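Local coordinates for gamma-glutamyltranspeptidase (Ggt) (Helicobacter pylori 26695, PDB 5BPK), which probably cleaves gamma-glutamyl amide bonds, as in glutathione, and hydrolyses or transfers the gamma-glutamyl group, as an N-terminal nucleophile (Ntn) hydrolase, at residues Thr19-Ser23 and Asn52-Leu56. Residues are numbered along the deposited sequence; the frame is centred on the assembly and turned at random.
Sequences TINAS and NLYGL. With 4UD ((2S)-amino[(5S)-4,5-dihydro-1,2-oxazol-5-yl]acetic acid), chain O; EDO (1,2-ethanediol), chain Q.
The phenol of Y54 and the amide of N21 meet beside the ligand 4UD. The phenol OH of Y54 donates to N21 OD1 at 2.7 Å. OD1 lies at the ring edge, near the ring plane. From the amide side the approach is less regular: the donor is tilted 32° from the carbonyl plane, and the amide and ring planes stand 53° apart. The N21 side chain extends with CG anti to the backbone N (chi1 -169°), which carries OD1 to both the phenol and the ligand. OD1 takes a second bond from the ligand amine N7, at 2.8 Å. The other end of the amide is held too, since ND2 bonds to the backbone O of N39; together these bonds should fix the flip of the group. A water bridges the same two residues, donating to Y54 OH (2.6 Å) and to N21 O.

T19, N21 and Y54 belong to the pocket of this Ntn-hydrolase domain, which also includes the N-terminal T1. T19 ends strand 13-19 and forms an ST turn, its OG1 accepting from N21 N. The same OG1 lies 3.4 Å from ligand C5. The ligand is also hydrogen-bonded to D43, S72 and the backbone N of S73 in this chain, and to R103 of the partner chain.

L53 reaches N21 and A22 alongside the phenol contact. Its CD1 reaches A22 CB at 4.2 Å, and ND2 of N21 is also nearby. L53 CB sits over the centre of one face of the Y54 ring. Residues 52-55 form a type I turn, with an Asx turn at its start. N52 OD1 accepts from Y54 N and L56 N, which arrive from opposite faces of the amide plane. D42 receives N52 ND2 through its backbone O and L53 N through its carboxylate.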
loop_
_atom_site.group_PDB
_atom_site.type_symbol
_atom_site.label_atom_id
_atom_site.label_comp_id
_atom_site.label_asym_id
_atom_site.label_seq_id
_atom_site.Cartn_x
_atom_site.Cartn_y
_atom_site.Cartn_z
ATOM N N THR B 19 4.068 -4.436 -1.546
ATOM C CA THR B 19 4.622 -4.609 -0.210
ATOM C C THR B 19 5.043 -6.028 0.118
ATOM O O THR B 19 4.554 -6.983 -0.480
ATOM C CB THR B 19 3.556 -4.172 0.841
ATOM O OG1 THR B 19 4.158 -4.006 2.133
ATOM C CG2 THR B 19 2.404 -5.174 0.907
ATOM N N ILE B 20 5.936 -6.129 1.100
ATOM C CA ILE B 20 6.199 -7.370 1.816
ATOM C C ILE B 20 5.714 -7.285 3.285
ATOM O O ILE B 20 6.028 -8.139 4.099
ATOM C CB ILE B 20 7.687 -7.795 1.696
ATOM C CG1 ILE B 20 8.657 -6.629 1.968
ATOM C CG2 ILE B 20 7.934 -8.428 0.327
ATOM C CD1 ILE B 20 10.134 -7.070 1.973
ATOM N N ASN B 21 4.890 -6.264 3.543
ATOM C CA ASN B 21 4.272 -5.909 4.821
ATOM C C ASN B 21 5.208 -5.089 5.716
ATOM O O ASN B 21 5.366 -3.891 5.483
ATOM C CB ASN B 21 3.613 -7.092 5.542
ATOM C CG ASN B 21 2.752 -6.642 6.709
ATOM O OD1 ASN B 21 2.360 -5.478 6.774
ATOM N ND2 ASN B 21 2.470 -7.550 7.636
ATOM N N ALA B 22 5.824 -5.696 6.731
ATOM C CA ALA B 22 6.763 -4.958 7.566
ATOM C C ALA B 22 7.989 -4.532 6.756
ATOM O O ALA B 22 8.191 -4.962 5.632
ATOM C CB ALA B 22 7.190 -5.791 8.773
ATOM N N SER B 23 8.788 -3.651 7.339
ATOM C CA SER B 23 10.069 -3.307 6.774
ATOM C C SER B 23 10.914 -4.578 6.667
ATOM O O SER B 23 11.207 -5.239 7.682
ATOM C CB SER B 23 10.768 -2.268 7.640
ATOM O OG SER B 23 11.978 -1.848 7.044
ATOM N N ASN B 52 -3.091 -6.616 15.379
ATOM C CA ASN B 52 -1.907 -6.926 14.571
ATOM C C ASN B 52 -0.880 -5.793 14.628
ATOM O O ASN B 52 -0.974 -4.914 15.487
ATOM C CB ASN B 52 -2.309 -7.318 13.132
ATOM C CG ASN B 52 -2.633 -6.122 12.221
ATOM O OD1 ASN B 52 -2.805 -4.983 12.665
ATOM N ND2 ASN B 52 -2.726 -6.404 10.923
ATOM N N LEU B 53 0.100 -5.827 13.725
ATOM C CA LEU B 53 1.187 -4.835 13.696
ATOM C C LEU B 53 0.685 -3.385 13.651
ATOM O O LEU B 53 1.388 -2.480 14.100
ATOM C CB LEU B 53 2.119 -5.098 12.505
ATOM C CG LEU B 53 3.182 -6.194 12.654
ATOM C CD1 LEU B 53 3.882 -6.437 11.311
ATOM C CD2 LEU B 53 4.207 -5.845 13.729
ATOM N N TYR B 54 -0.511 -3.168 13.104
ATOM C CA TYR B 54 -1.073 -1.811 12.988
ATOM C C TYR B 54 -2.213 -1.544 13.978
ATOM O O TYR B 54 -2.900 -0.525 13.883
ATOM C CB TYR B 54 -1.508 -1.535 11.538
ATOM C CG TYR B 54 -0.434 -1.936 10.558
ATOM C CD1 TYR B 54 0.713 -1.170 10.429
ATOM C CD2 TYR B 54 -0.530 -3.108 9.813
ATOM C CE1 TYR B 54 1.723 -1.531 9.561
ATOM C CE2 TYR B 54 0.481 -3.479 8.940
ATOM C CZ TYR B 54 1.608 -2.683 8.820
ATOM O OH TYR B 54 2.633 -3.044 7.968
ATOM N N GLY B 55 -2.393 -2.448 14.939
ATOM C CA GLY B 55 -3.475 -2.324 15.919
ATOM C C GLY B 55 -4.859 -2.594 15.352
ATOM O O GLY B 55 -5.872 -2.202 15.937
ATOM N N LEU B 56 -4.912 -3.244 14.195
ATOM C CA LEU B 56 -6.178 -3.607 13.578
ATOM C C LEU B 56 -6.641 -4.956 14.135
ATOM O O LEU B 56 -5.827 -5.838 14.445
ATOM C CB LEU B 56 -6.033 -3.647 12.055
ATOM C CG LEU B 56 -5.686 -2.308 11.401
ATOM C CD1 LEU B 56 -5.211 -2.535 9.969
ATOM C CD2 LEU B 56 -6.861 -1.328 11.448
HETATM C C3 4UD O . 2.269 -1.122 3.893
HETATM C C4 4UD O . 0.690 -2.681 3.954
HETATM C C5 4UD O . 2.111 -2.493 4.452
HETATM C C6 4UD O . -0.186 -3.625 4.790
HETATM C C8 4UD O . -1.509 -3.736 4.066
HETATM O O9 4UD O . -1.649 -4.491 3.135
HETATM O O10 4UD O . -2.563 -2.979 4.449
HETATM N N7 4UD O . 0.415 -4.964 4.859
HETATM O O2 4UD O . 0.092 -1.388 4.002
HETATM N N1 4UD O . 1.112 -0.590 3.677
HETATM C C1 EDO Q . -6.329 -6.897 11.173
HETATM O O1 EDO Q . -7.023 -6.853 9.915
HETATM C C2 EDO Q . -5.929 -8.314 11.559
HETATM O O2 EDO Q . -6.142 -8.544 12.966
HETATM O O HOH W 1 4.754 -1.736 7.156
#